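Local atomic coordinates of cellulose biosynthesis protein BcsG (Salmonella typhimurium LT2, PDB entry 5OLT), a protein that is required for cellulose biosynthesis and is represented here by its zinc-binding extramembrane domain, a member of the alkaline phosphatase family. Residues V63-L69 and V262-G268; L216-H220 and R237-L241; H87-F92 and V292-F298; R108-C114 and Y318-S322. All blocks are in the same frame, centred on the assembly; numbering follows the deposited sequence. Where two conformers were deposited one is given.

All four contacts are largely buried, and most of them meet at one mixed sheet. Contacts 1 and 3 lie within that sheet and are bonded to each other, because strands 259-265 and 291-299 are neighbours; contact 1 pairs parallel strands and ends in a zinc site, whereas contact 3 is antiparallel, carries a bulge and has a lysine at its partly exposed end. Contacts 2 and 4 lie on opposite faces of the sheet. Contact 2 packs the turn after strand 210-216 and helix 234-255 on I66, with an arginine gripping carbonyls; contact 4 joins two helices over V262 and V264, mostly through an aromatic ring, methyl groups and paired serines.

Contact 1 of 4, residues V63-L69 and V262-G268; sequences VINICSL and VVVPEHG. With ZN (zinc ion), chain B.
I64 and V263 lie side by side in parallel strands, and the bonding across them begins with main-chain hydrogen bonds. I64 N gives a nearly straight bond to V262 O at 2.7 Å, and V264 N returns one to I64 O at 2.9 Å. Beyond them I66 N reaches V264 O only weakly. Farther along, E266 N bonds to I66 O at 2.9 Å and L69 N to H267 O at 2.9 Å, so the two chains stay joined up to the metal ligands.

Apolar contacts lie on both faces. On the face of I64 and I66, I66 CD1 meets V263 CG1 at 3.8 Å; on the face of V63 and V264, the CG1 methyls of these two valines touch. Farther along, in the loop, the L69 side chain crosses P265 obliquely.

Metal bonds finish the contact. C67 SG binds the zinc ion at 2.3 Å. E266, from the other segment, extends its chain to the same ion and binds it through OE1 at 1.9 Å, while N215 holds its OE2. H267 supplies NE2 at 2.1 Å; its ND1 donates in the ring plane to G268 O, which, with the zinc bond, helps to set the rotation of the imidazole. S102 completes the protein ligands, and a water lies at a longer distance. A metal held largely by residues at the carboxyl ends of neighbouring parallel strands is consistent with the active site of the alkaline phosphatase family, to which this domain belongs.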
loop_
_atom_site.group_PDB
_atom_site.type_symbol
_atom_site.label_atom_id
_atom_site.label_comp_id
_atom_site.label_asym_id
_atom_site.label_seq_id
_atom_site.Cartn_x
_atom_site.Cartn_y
_atom_site.Cartn_z
ATOM N N VAL A 63 -7.151 5.269 3.507
ATOM C CA VAL A 63 -6.243 4.264 2.944
ATOM C C VAL A 63 -7.019 2.958 2.822
ATOM O O VAL A 63 -7.544 2.433 3.822
ATOM C CB VAL A 63 -4.999 4.080 3.844
ATOM C CG1 VAL A 63 -4.097 2.965 3.322
ATOM C CG2 VAL A 63 -4.229 5.370 3.951
ATOM N N ILE A 64 -7.118 2.450 1.590
ATOM C CA ILE A 64 -7.921 1.274 1.275
ATOM C C ILE A 64 -6.925 0.139 0.991
ATOM O O ILE A 64 -6.260 0.128 -0.060
ATOM C CB ILE A 64 -8.826 1.571 0.039
ATOM C CG1 ILE A 64 -9.812 2.704 0.382
ATOM C CG2 ILE A 64 -9.547 0.306 -0.420
ATOM C CD1 ILE A 64 -10.703 3.102 -0.769
ATOM N N ASN A 65 -6.780 -0.796 1.947
ATOM C CA ASN A 65 -5.749 -1.817 1.914
ATOM C C ASN A 65 -6.420 -3.149 1.586
ATOM O O ASN A 65 -7.231 -3.653 2.359
ATOM C CB ASN A 65 -5.063 -1.809 3.297
ATOM C CG ASN A 65 -3.915 -2.771 3.406
ATOM O OD1 ASN A 65 -3.036 -2.857 2.513
ATOM N ND2 ASN A 65 -3.877 -3.481 4.515
ATOM N N ILE A 66 -6.128 -3.668 0.396
ATOM C CA ILE A 66 -6.903 -4.777 -0.175
ATOM C C ILE A 66 -6.104 -6.062 -0.167
ATOM O O ILE A 66 -5.023 -6.129 -0.759
ATOM C CB ILE A 66 -7.319 -4.457 -1.631
ATOM C CG1 ILE A 66 -8.154 -3.161 -1.682
ATOM C CG2 ILE A 66 -8.065 -5.648 -2.271
ATOM C CD1 ILE A 66 -8.392 -2.638 -3.087
ATOM N N CYS A 67 -6.645 -7.087 0.492
ATOM C CA CYS A 67 -5.999 -8.405 0.494
ATOM C C CYS A 67 -6.076 -9.039 -0.902
ATOM O O CYS A 67 -7.108 -8.945 -1.564
ATOM C CB CYS A 67 -6.701 -9.290 1.549
ATOM S SG CYS A 67 -6.019 -10.974 1.745
ATOM N N SER A 68 -4.993 -9.719 -1.315
ATOM C CA SER A 68 -5.069 -10.663 -2.443
ATOM C C SER A 68 -5.392 -10.001 -3.792
ATOM O O SER A 68 -6.274 -10.474 -4.523
ATOM C CB SER A 68 -6.044 -11.819 -2.138
ATOM O OG SER A 68 -5.604 -12.529 -0.985
ATOM N N LEU A 69 -4.621 -8.962 -4.137
ATOM C CA LEU A 69 -4.789 -8.223 -5.385
ATOM C C LEU A 69 -3.412 -7.776 -5.862
ATOM O O LEU A 69 -2.840 -6.833 -5.302
ATOM C CB LEU A 69 -5.720 -7.015 -5.153
ATOM C CG LEU A 69 -5.899 -6.126 -6.405
ATOM C CD1 LEU A 69 -6.529 -6.912 -7.530
ATOM C CD2 LEU A 69 -6.784 -4.935 -6.011
ATOM N N VAL A 262 -6.042 6.591 -0.974
ATOM C CA VAL A 262 -4.897 5.775 -1.374
ATOM C C VAL A 262 -5.367 4.332 -1.409
ATOM O O VAL A 262 -5.866 3.834 -0.393
ATOM C CB VAL A 262 -3.729 5.896 -0.385
ATOM C CG1 VAL A 262 -2.578 4.987 -0.843
ATOM C CG2 VAL A 262 -3.302 7.355 -0.284
ATOM N N VAL A 263 -5.239 3.681 -2.562
ATOM C CA VAL A 263 -5.559 2.271 -2.674
ATOM C C VAL A 263 -4.227 1.541 -2.720
ATOM O O VAL A 263 -3.411 1.820 -3.612
ATOM C CB VAL A 263 -6.360 1.989 -3.961
ATOM C CG1 VAL A 263 -6.496 0.470 -4.178
ATOM C CG2 VAL A 263 -7.710 2.648 -3.835
ATOM N N VAL A 264 -3.983 0.600 -1.802
ATOM C CA VAL A 264 -2.695 -0.119 -1.792
ATOM C C VAL A 264 -2.944 -1.542 -1.329
ATOM O O VAL A 264 -3.315 -1.792 -0.164
ATOM C CB VAL A 264 -1.653 0.606 -0.922
ATOM C CG1 VAL A 264 -2.248 0.991 0.424
ATOM C CG2 VAL A 264 -0.323 -0.152 -0.791
ATOM N N PRO A 265 -2.848 -2.472 -2.258
ATOM C CA PRO A 265 -3.060 -3.886 -1.876
ATOM C C PRO A 265 -1.960 -4.393 -0.959
ATOM O O PRO A 265 -0.837 -3.891 -0.962
ATOM C CB PRO A 265 -3.019 -4.634 -3.199
ATOM C CG PRO A 265 -3.344 -3.572 -4.218
ATOM C CD PRO A 265 -2.690 -2.319 -3.716
ATOM N N GLU A 266 -2.330 -5.392 -0.163
ATOM C CA GLU A 266 -1.359 -6.029 0.744
ATOM C C GLU A 266 -0.351 -6.887 0.001
ATOM O O GLU A 266 0.823 -6.956 0.390
ATOM C CB GLU A 266 -2.092 -7.023 1.644
ATOM C CG GLU A 266 -3.165 -6.505 2.593
ATOM C CD GLU A 266 -3.891 -7.677 3.219
ATOM O OE1 GLU A 266 -3.480 -8.828 2.929
ATOM O OE2 GLU A 266 -4.855 -7.464 3.968
ATOM N N HIS A 267 -0.840 -7.632 -1.002
ATOM C CA HIS A 267 -0.087 -8.706 -1.703
ATOM C C HIS A 267 -1.094 -9.341 -2.635
ATOM O O HIS A 267 -2.325 -9.179 -2.442
ATOM C CB HIS A 267 0.413 -9.817 -0.696
ATOM C CG HIS A 267 -0.712 -10.484 0.051
ATOM N ND1 HIS A 267 -1.499 -11.466 -0.519
ATOM C CD2 HIS A 267 -1.235 -10.235 1.276
ATOM C CE1 HIS A 267 -2.484 -11.776 0.319
ATOM N NE2 HIS A 267 -2.336 -11.061 1.426
ATOM N N GLY A 268 -0.590 -10.096 -3.597
ATOM C CA GLY A 268 -1.462 -10.782 -4.526
ATOM C C GLY A 268 -2.123 -12.032 -3.993
ATOM O O GLY A 268 -1.727 -12.596 -2.974
HETATM ZN ZN ZN B . -3.962 -10.664 2.679
HETATM O O HOH W 1 -4.138 -13.130 3.046
#

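Contact 2 of 4, residues L216-H220 and R237-L241; sequences LLPLH and RAQKL
R237 NH1 is held by two carbonyl oxygens of the turn. P218 O takes one bond at 2.8 Å, in its carbonyl plane and on a lone pair, with the oxygen close to the guanidinium plane as well. H220 O takes the other at 2.9 Å; this bond is more bent (133°), and the donor stands above the H220 carbonyl plane. Next to them, water 2 joins the remaining carbonyl to the same side chain, giving a hydrogen to L219 O at 3.0 Å and accepting one from R237 NH2. The arginine reaches these groups by folding at chi3 (-76°), which brings the edge of the guanidinium to the turn carbonyls. Three consecutive carbonyls, P218 to H220, are thus tied to one cation, directly or through water, and the type I turn L217-H220 is fixed against the helix. N223 adds a second grip on P218 O.

Under the polar layer the contact is apolar. L219 CD2 rests on the helix backbone, 3.6 Å from A238 N, and also touches the CB atoms of R237 and A238. L219 and L241 cross at about a right angle, with L219 CD1 4.0 Å from L241 CD2. The other methyl of L241, CD1, meets L216 CD2 at 3.8 Å.

L216, the last residue of strand 210-216, lies beside I64 of the neighbouring strand 60-66, while L219 of the turn and L241 of the helix pack on I66, so helix 234-255 lies against this part of the sheet. Helix 191-203 flanks them through D191, and L180 of strand 178-181 touches P218 and R237.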
loop_
_atom_site.group_PDB
_atom_site.type_symbol
_atom_site.label_atom_id
_atom_site.label_comp_id
_atom_site.label_asym_id
_atom_site.label_seq_id
_atom_site.Cartn_x
_atom_site.Cartn_y
_atom_site.Cartn_z
ATOM N N LEU A 216 -9.661 -4.685 3.606
ATOM C CA LEU A 216 -10.692 -5.384 2.831
ATOM C C LEU A 216 -10.276 -6.794 2.463
ATOM O O LEU A 216 -9.239 -6.982 1.839
ATOM C CB LEU A 216 -10.970 -4.648 1.484
ATOM C CG LEU A 216 -11.550 -3.267 1.567
ATOM C CD1 LEU A 216 -10.472 -2.269 1.941
ATOM C CD2 LEU A 216 -12.166 -2.886 0.228
ATOM N N LEU A 217 -11.141 -7.750 2.769
ATOM C CA LEU A 217 -10.891 -9.167 2.562
ATOM C C LEU A 217 -11.662 -9.900 1.421
ATOM O O LEU A 217 -11.495 -11.114 1.295
ATOM C CB LEU A 217 -11.290 -9.863 3.910
ATOM C CG LEU A 217 -10.593 -11.160 4.260
ATOM C CD1 LEU A 217 -9.097 -10.910 4.463
ATOM C CD2 LEU A 217 -11.212 -11.770 5.514
ATOM N N PRO A 218 -12.479 -9.212 0.579
ATOM C CA PRO A 218 -13.329 -10.045 -0.291
ATOM C C PRO A 218 -12.578 -10.918 -1.294
ATOM O O PRO A 218 -13.124 -11.941 -1.721
ATOM C CB PRO A 218 -14.202 -9.020 -1.009
ATOM C CG PRO A 218 -13.354 -7.800 -1.069
ATOM C CD PRO A 218 -12.665 -7.775 0.283
ATOM N N LEU A 219 -11.357 -10.525 -1.674
ATOM C CA LEU A 219 -10.627 -11.273 -2.699
ATOM C C LEU A 219 -9.832 -12.428 -2.104
ATOM O O LEU A 219 -9.207 -13.172 -2.838
ATOM C CB LEU A 219 -9.708 -10.335 -3.490
ATOM C CG LEU A 219 -10.444 -9.142 -4.095
ATOM C CD1 LEU A 219 -9.432 -8.347 -4.930
ATOM C CD2 LEU A 219 -11.682 -9.517 -4.916
ATOM N N HIS A 220 -9.858 -12.600 -0.769
ATOM C CA HIS A 220 -9.130 -13.727 -0.178
ATOM C C HIS A 220 -9.684 -15.067 -0.652
ATOM O O HIS A 220 -10.881 -15.229 -0.828
ATOM C CB HIS A 220 -9.209 -13.653 1.340
ATOM C CG HIS A 220 -8.243 -14.578 2.052
ATOM N ND1 HIS A 220 -8.372 -15.963 2.065
ATOM C CD2 HIS A 220 -7.141 -14.303 2.776
ATOM C CE1 HIS A 220 -7.410 -16.486 2.804
ATOM N NE2 HIS A 220 -6.655 -15.499 3.255
ATOM N N ARG A 237 -15.694 -11.577 -7.881
ATOM C CA ARG A 237 -15.466 -10.784 -6.676
ATOM C C ARG A 237 -14.698 -9.511 -6.963
ATOM O O ARG A 237 -14.958 -8.460 -6.352
ATOM C CB ARG A 237 -14.789 -11.628 -5.608
ATOM C CG ARG A 237 -15.737 -12.691 -5.034
ATOM C CD ARG A 237 -14.994 -13.518 -4.017
ATOM N NE ARG A 237 -14.106 -14.457 -4.691
ATOM C CZ ARG A 237 -12.939 -14.884 -4.212
ATOM N NH1 ARG A 237 -12.406 -14.311 -3.124
ATOM N NH2 ARG A 237 -12.252 -15.807 -4.879
ATOM N N ALA A 238 -13.713 -9.609 -7.858
ATOM C CA ALA A 238 -12.884 -8.423 -8.168
ATOM C C ALA A 238 -13.705 -7.405 -8.947
ATOM O O ALA A 238 -13.655 -6.215 -8.626
ATOM C CB ALA A 238 -11.629 -8.837 -8.915
ATOM N N GLN A 239 -14.498 -7.851 -9.944
ATOM C CA GLN A 239 -15.401 -6.935 -10.624
ATOM C C GLN A 239 -16.352 -6.250 -9.636
ATOM O O GLN A 239 -16.575 -5.032 -9.740
ATOM C CB GLN A 239 -16.188 -7.720 -11.683
ATOM C CG GLN A 239 -17.227 -6.868 -12.409
ATOM C CD GLN A 239 -16.644 -5.913 -13.440
ATOM O OE1 GLN A 239 -15.599 -6.206 -14.078
ATOM N NE2 GLN A 239 -17.338 -4.780 -13.660
ATOM N N LYS A 240 -16.937 -7.023 -8.710
ATOM C CA LYS A 240 -17.854 -6.466 -7.727
ATOM C C LYS A 240 -17.159 -5.411 -6.888
ATOM O O LYS A 240 -17.691 -4.320 -6.679
ATOM C CB LYS A 240 -18.391 -7.596 -6.836
ATOM C CG LYS A 240 -19.264 -7.144 -5.665
ATOM C CD LYS A 240 -19.826 -8.374 -4.971
ATOM C CE LYS A 240 -20.714 -8.059 -3.774
ATOM N NZ LYS A 240 -22.129 -7.913 -4.130
ATOM N N LEU A 241 -15.947 -5.724 -6.414
ATOM C CA LEU A 241 -15.190 -4.760 -5.612
ATOM C C LEU A 241 -14.877 -3.494 -6.411
ATOM O O LEU A 241 -15.053 -2.381 -5.910
ATOM C CB LEU A 241 -13.877 -5.396 -5.125
ATOM C CG LEU A 241 -12.935 -4.430 -4.377
ATOM C CD1 LEU A 241 -13.586 -3.813 -3.128
ATOM C CD2 LEU A 241 -11.645 -5.149 -4.024
HETATM O O HOH W 2 -9.373 -15.890 -4.111
#

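Contact 3 of 4, residues H87-F92 and V292-F298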
loop_
_atom_site.group_PDB
_atom_site.type_symbol
_atom_site.label_atom_id
_atom_site.label_comp_id
_atom_site.label_asym_id
_atom_site.label_seq_id
_atom_site.Cartn_x
_atom_site.Cartn_y
_atom_site.Cartn_z
ATOM N N HIS A 87 -9.588 6.010 -13.199
ATOM C CA HIS A 87 -10.132 7.055 -12.383
ATOM C C HIS A 87 -9.154 7.644 -11.384
ATOM O O HIS A 87 -9.365 8.722 -10.871
ATOM C CB HIS A 87 -11.461 6.583 -11.789
ATOM C CG HIS A 87 -12.509 6.346 -12.843
ATOM N ND1 HIS A 87 -13.621 5.564 -12.633
ATOM C CD2 HIS A 87 -12.580 6.744 -14.137
ATOM C CE1 HIS A 87 -14.354 5.523 -13.729
ATOM N NE2 HIS A 87 -13.731 6.210 -14.665
ATOM N N PHE A 88 -8.022 6.997 -11.203
ATOM C CA PHE A 88 -7.004 7.539 -10.282
ATOM C C PHE A 88 -6.312 8.772 -10.832
ATOM O O PHE A 88 -6.289 8.999 -12.035
ATOM C CB PHE A 88 -5.939 6.457 -10.006
ATOM C CG PHE A 88 -6.440 5.337 -9.135
ATOM C CD1 PHE A 88 -6.589 5.525 -7.763
ATOM C CD2 PHE A 88 -6.789 4.128 -9.705
ATOM C CE1 PHE A 88 -7.070 4.490 -6.969
ATOM C CE2 PHE A 88 -7.299 3.077 -8.928
ATOM C CZ PHE A 88 -7.440 3.262 -7.561
ATOM N N ASP A 89 -5.738 9.558 -9.943
ATOM C CA ASP A 89 -4.874 10.649 -10.350
ATOM C C ASP A 89 -3.457 10.178 -10.545
ATOM O O ASP A 89 -2.764 10.673 -11.412
ATOM C CB ASP A 89 -4.880 11.776 -9.326
ATOM C CG ASP A 89 -6.214 12.451 -9.188
ATOM O OD1 ASP A 89 -7.030 12.440 -10.161
ATOM O OD2 ASP A 89 -6.439 13.046 -8.108
ATOM N N ILE A 90 -3.019 9.207 -9.740
ATOM C CA ILE A 90 -1.659 8.681 -9.736
ATOM C C ILE A 90 -1.779 7.167 -9.677
ATOM O O ILE A 90 -2.533 6.649 -8.830
ATOM C CB ILE A 90 -0.889 9.201 -8.507
ATOM C CG1 ILE A 90 -0.798 10.727 -8.498
ATOM C CG2 ILE A 90 0.494 8.533 -8.439
ATOM C CD1 ILE A 90 -0.343 11.289 -7.151
ATOM N N LEU A 91 -1.051 6.455 -10.514
ATOM C CA LEU A 91 -1.132 4.988 -10.519
ATOM C C LEU A 91 0.273 4.423 -10.587
ATOM O O LEU A 91 1.031 4.729 -11.529
ATOM C CB LEU A 91 -1.997 4.543 -11.719
ATOM C CG LEU A 91 -2.275 3.055 -11.881
ATOM C CD1 LEU A 91 -3.003 2.499 -10.660
ATOM C CD2 LEU A 91 -3.106 2.839 -13.145
ATOM N N PHE A 92 0.618 3.598 -9.599
ATOM C CA PHE A 92 1.939 2.957 -9.605
ATOM C C PHE A 92 1.925 1.661 -10.398
ATOM O O PHE A 92 1.036 0.812 -10.209
ATOM C CB PHE A 92 2.337 2.625 -8.156
ATOM C CG PHE A 92 2.657 3.832 -7.311
ATOM C CD1 PHE A 92 1.643 4.541 -6.650
ATOM C CD2 PHE A 92 3.974 4.223 -7.113
ATOM C CE1 PHE A 92 1.932 5.642 -5.851
ATOM C CE2 PHE A 92 4.282 5.324 -6.303
ATOM C CZ PHE A 92 3.263 6.044 -5.653
ATOM N N VAL A 292 1.924 -4.856 -6.979
ATOM C CA VAL A 292 0.508 -4.597 -6.739
ATOM C C VAL A 292 0.069 -3.241 -7.270
ATOM O O VAL A 292 0.870 -2.301 -7.305
ATOM C CB VAL A 292 0.176 -4.717 -5.229
ATOM C CG1 VAL A 292 0.492 -6.121 -4.692
ATOM C CG2 VAL A 292 0.891 -3.655 -4.369
ATOM N N PRO A 293 -1.223 -3.126 -7.657
ATOM C CA PRO A 293 -1.724 -1.838 -8.179
ATOM C C PRO A 293 -2.066 -0.843 -7.100
ATOM O O PRO A 293 -3.156 -0.878 -6.527
ATOM C CB PRO A 293 -2.994 -2.256 -8.945
ATOM C CG PRO A 293 -3.492 -3.492 -8.236
ATOM C CD PRO A 293 -2.193 -4.238 -7.868
ATOM N N ALA A 294 -1.157 0.075 -6.839
ATOM C CA ALA A 294 -1.409 1.124 -5.881
ATOM C C ALA A 294 -1.771 2.406 -6.621
ATOM O O ALA A 294 -1.185 2.739 -7.665
ATOM C CB ALA A 294 -0.167 1.330 -5.031
ATOM N N GLY A 295 -2.753 3.128 -6.089
ATOM C CA GLY A 295 -3.229 4.351 -6.742
ATOM C C GLY A 295 -3.612 5.395 -5.733
ATOM O O GLY A 295 -3.943 5.097 -4.572
ATOM N N VAL A 296 -3.626 6.645 -6.188
ATOM C CA VAL A 296 -4.023 7.766 -5.342
ATOM C C VAL A 296 -5.006 8.597 -6.136
ATOM O O VAL A 296 -4.808 8.815 -7.333
ATOM C CB VAL A 296 -2.798 8.631 -4.956
ATOM C CG1 VAL A 296 -3.197 9.780 -4.025
ATOM C CG2 VAL A 296 -1.715 7.775 -4.280
ATOM N N LYS A 297 -6.058 9.032 -5.468
ATOM C CA LYS A 297 -7.031 9.948 -6.086
ATOM C C LYS A 297 -7.358 11.038 -5.088
ATOM O O LYS A 297 -7.591 10.766 -3.908
ATOM C CB LYS A 297 -8.329 9.206 -6.451
ATOM C CG LYS A 297 -9.298 10.000 -7.327
ATOM C CD LYS A 297 -10.404 9.098 -7.881
ATOM C CE LYS A 297 -11.460 9.918 -8.623
ATOM N NZ LYS A 297 -10.938 10.681 -9.785
ATOM N N PHE A 298 -7.382 12.277 -5.565
ATOM C CA PHE A 298 -7.807 13.413 -4.726
ATOM C C PHE A 298 -9.206 13.878 -5.119
ATOM O O PHE A 298 -9.541 13.949 -6.324
ATOM C CB PHE A 298 -6.839 14.581 -4.881
ATOM C CG PHE A 298 -5.430 14.281 -4.425
ATOM C CD1 PHE A 298 -5.050 14.512 -3.088
ATOM C CD2 PHE A 298 -4.474 13.796 -5.327
ATOM C CE1 PHE A 298 -3.739 14.248 -2.675
ATOM C CE2 PHE A 298 -3.183 13.519 -4.916
ATOM C CZ PHE A 298 -2.805 13.767 -3.585
#
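D89 and I90 share a single partner, V296, and this classic beta bulge is the tight part of the antiparallel pairing of strands 90-96 and 291-299 in the mixed central sheet. V296 O accepts both D89 N at 2.9 Å and I90 N at 3.0 Å, while V296 N bonds back to I90 O. Beside the bulge, D89 OD2 receives F298 N at 2.8 Å in a nearly straight bond (168°), although the donor comes from above the carboxylate plane. The same OD2 lies at the edge of the F298 ring, 3.5 Å from CD2, with carboxylate and ring nearly coplanar. F88 adds a CH-pi contact: one face of its ring lies against G295 CA, offset toward the rim, with that atom 4.0 Å from the ring centroid. Farther along, F92 N reaches A294 O at 2.8 Å.

Next to the bulge the K297 side chain is the looser, more exposed part. K297 and H87 each have two conformers, so the bond of K297 NZ to H87 O is doubtful; the ion pair of the lysine with E253 is long and weak, and the H87 ring leads away to D246.

Chemically, the buried part rests on backbone bonds and on a carboxylate that accepts a strand N-H. That N-H, from F298, probably helps to stabilise the negative charge of D89.

Contact 4 of 4, residues R108-C114 and Y318-S322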
loop_
_atom_site.group_PDB
_atom_site.type_symbol
_atom_site.label_atom_id
_atom_site.label_comp_id
_atom_site.label_asym_id
_atom_site.label_seq_id
_atom_site.Cartn_x
_atom_site.Cartn_y
_atom_site.Cartn_z
ATOM N N ARG A 108 3.775 -3.199 7.447
ATOM C CA ARG A 108 4.658 -2.426 6.579
ATOM C C ARG A 108 3.968 -1.117 6.143
ATOM O O ARG A 108 4.585 -0.065 6.128
ATOM C CB ARG A 108 5.082 -3.252 5.382
ATOM C CG ARG A 108 6.071 -4.356 5.751
ATOM C CD ARG A 108 6.530 -5.164 4.537
ATOM N NE ARG A 108 7.530 -6.175 4.944
ATOM C CZ ARG A 108 8.802 -5.897 5.248
ATOM N NH1 ARG A 108 9.301 -4.664 5.125
ATOM N NH2 ARG A 108 9.601 -6.884 5.698
ATOM N N LEU A 109 2.701 -1.200 5.765
ATOM C CA LEU A 109 1.969 -0.003 5.364
ATOM C C LEU A 109 1.798 0.974 6.532
ATOM O O LEU A 109 1.983 2.190 6.359
ATOM C CB LEU A 109 0.584 -0.426 4.837
ATOM C CG LEU A 109 -0.404 0.692 4.437
ATOM C CD1 LEU A 109 0.172 1.719 3.484
ATOM C CD2 LEU A 109 -1.598 0.029 3.793
ATOM N N LEU A 110 1.482 0.453 7.723
ATOM C CA LEU A 110 1.336 1.319 8.895
ATOM C C LEU A 110 2.667 1.965 9.302
ATOM O O LEU A 110 2.675 3.069 9.865
ATOM C CB LEU A 110 0.644 0.585 10.071
ATOM C CG LEU A 110 -0.802 0.212 9.706
ATOM C CD1 LEU A 110 -1.320 -0.826 10.666
ATOM C CD2 LEU A 110 -1.711 1.427 9.700
ATOM N N ARG A 111 3.783 1.350 8.893
ATOM C CA ARG A 111 5.109 1.906 9.155
ATOM C C ARG A 111 5.689 2.583 7.899
ATOM O O ARG A 111 6.903 2.669 7.716
ATOM C CB ARG A 111 6.045 0.834 9.706
ATOM C CG ARG A 111 5.617 0.295 11.056
ATOM C CD ARG A 111 6.642 -0.695 11.587
ATOM N NE ARG A 111 6.144 -1.287 12.821
ATOM C CZ ARG A 111 6.879 -2.076 13.595
ATOM N NH1 ARG A 111 8.156 -2.312 13.262
ATOM N NH2 ARG A 111 6.330 -2.546 14.720
ATOM N N ALA A 112 4.803 3.146 7.038
ATOM C CA ALA A 112 5.241 3.678 5.747
ATOM C C ALA A 112 6.216 4.873 5.820
ATOM O O ALA A 112 6.826 5.191 4.798
ATOM C CB ALA A 112 4.033 4.115 4.915
ATOM N N SER A 113 6.296 5.557 6.990
ATOM C CA SER A 113 7.078 6.793 7.040
ATOM C C SER A 113 8.569 6.581 7.264
ATOM O O SER A 113 9.309 7.558 7.227
ATOM C CB SER A 113 6.495 7.735 8.083
ATOM O OG SER A 113 5.131 8.073 7.739
ATOM N N CYS A 114 9.017 5.329 7.399
ATOM C CA CYS A 114 10.450 5.043 7.389
ATOM C C CYS A 114 10.743 4.008 6.326
ATOM O O CYS A 114 9.829 3.352 5.833
ATOM C CB CYS A 114 10.897 4.460 8.723
ATOM S SG CYS A 114 10.837 5.685 10.042
ATOM N N TYR A 318 6.025 1.515 0.085
ATOM C CA TYR A 318 5.247 2.322 1.037
ATOM C C TYR A 318 5.814 3.708 1.290
ATOM O O TYR A 318 5.042 4.653 1.544
ATOM C CB TYR A 318 5.090 1.580 2.354
ATOM C CG TYR A 318 4.468 0.221 2.143
ATOM C CD1 TYR A 318 3.115 0.101 1.800
ATOM C CD2 TYR A 318 5.243 -0.943 2.216
ATOM C CE1 TYR A 318 2.538 -1.150 1.564
ATOM C CE2 TYR A 318 4.690 -2.198 1.979
ATOM C CZ TYR A 318 3.331 -2.305 1.679
ATOM O OH TYR A 318 2.769 -3.543 1.415
ATOM N N LEU A 319 7.140 3.852 1.251
ATOM C CA LEU A 319 7.729 5.157 1.538
ATOM C C LEU A 319 7.199 6.221 0.567
ATOM O O LEU A 319 7.010 7.385 0.972
ATOM C CB LEU A 319 9.265 5.098 1.510
ATOM C CG LEU A 319 10.004 6.307 2.090
ATOM C CD1 LEU A 319 9.739 6.453 3.591
ATOM C CD2 LEU A 319 11.492 6.171 1.801
ATOM N N ALA A 320 6.945 5.835 -0.692
ATOM C CA ALA A 320 6.394 6.794 -1.672
ATOM C C ALA A 320 4.972 7.237 -1.314
ATOM O O ALA A 320 4.601 8.394 -1.621
ATOM C CB ALA A 320 6.426 6.211 -3.075
ATOM N N ILE A 321 4.185 6.353 -0.689
ATOM C CA ILE A 321 2.847 6.739 -0.214
ATOM C C ILE A 321 2.983 7.761 0.912
ATOM O O ILE A 321 2.353 8.824 0.891
ATOM C CB ILE A 321 2.025 5.517 0.253
ATOM C CG1 ILE A 321 1.883 4.477 -0.879
ATOM C CG2 ILE A 321 0.691 5.948 0.882
ATOM C CD1 ILE A 321 1.191 4.962 -2.139
ATOM N N SER A 322 3.877 7.486 1.866
ATOM C CA SER A 322 4.108 8.423 2.936
ATOM C C SER A 322 4.562 9.787 2.385
ATOM O O SER A 322 4.109 10.846 2.892
ATOM C CB SER A 322 5.098 7.841 3.948
ATOM O OG SER A 322 5.293 8.771 5.010
#
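This is a helix-to-helix contact on one face of the central sheet of an alkaline phosphatase-like alpha/beta domain: the last turn of helix 102-110, with the type I turn R111-C114 after it, packs against residues 318-322 of helix 318-328. The aromatic ring of Y318 carries much of it. One face of the ring lies over the peptide joining R108 to L109, with L109 N 4.0 Å above the plane and close to its centre. R108 CB touches CE2 of Y318 at 3.6 Å, while the rest of the arginine runs off, extended, to P117. L109 crosses the tyrosine at about a right angle, its CD1 3.8 Å from Y318 CD1. The hydroxyl of Y318 is bound to S97 O, which pins the far end of the ring. On the sheet side, V264 of strand 259-265 touches both L109 and Y318.

Small residues let the turn come close. A112 CB sits 3.8 Å from Y318 CB, and A112 O faces the helix backbone, where L319 CA approaches it at 3.4 Å in a CA-H...O contact. L319 CD1 also reaches that carbonyl and the main chain of C114, whose sulfur is disulfide-bonded to C130. The contact ends at two hydroxyls: a chi1 of -179° swings S322 OG across to S113 OG, to which it is hydrogen-bonded at 2.8 Å, and S322 OG is also bonded to T46 OG1.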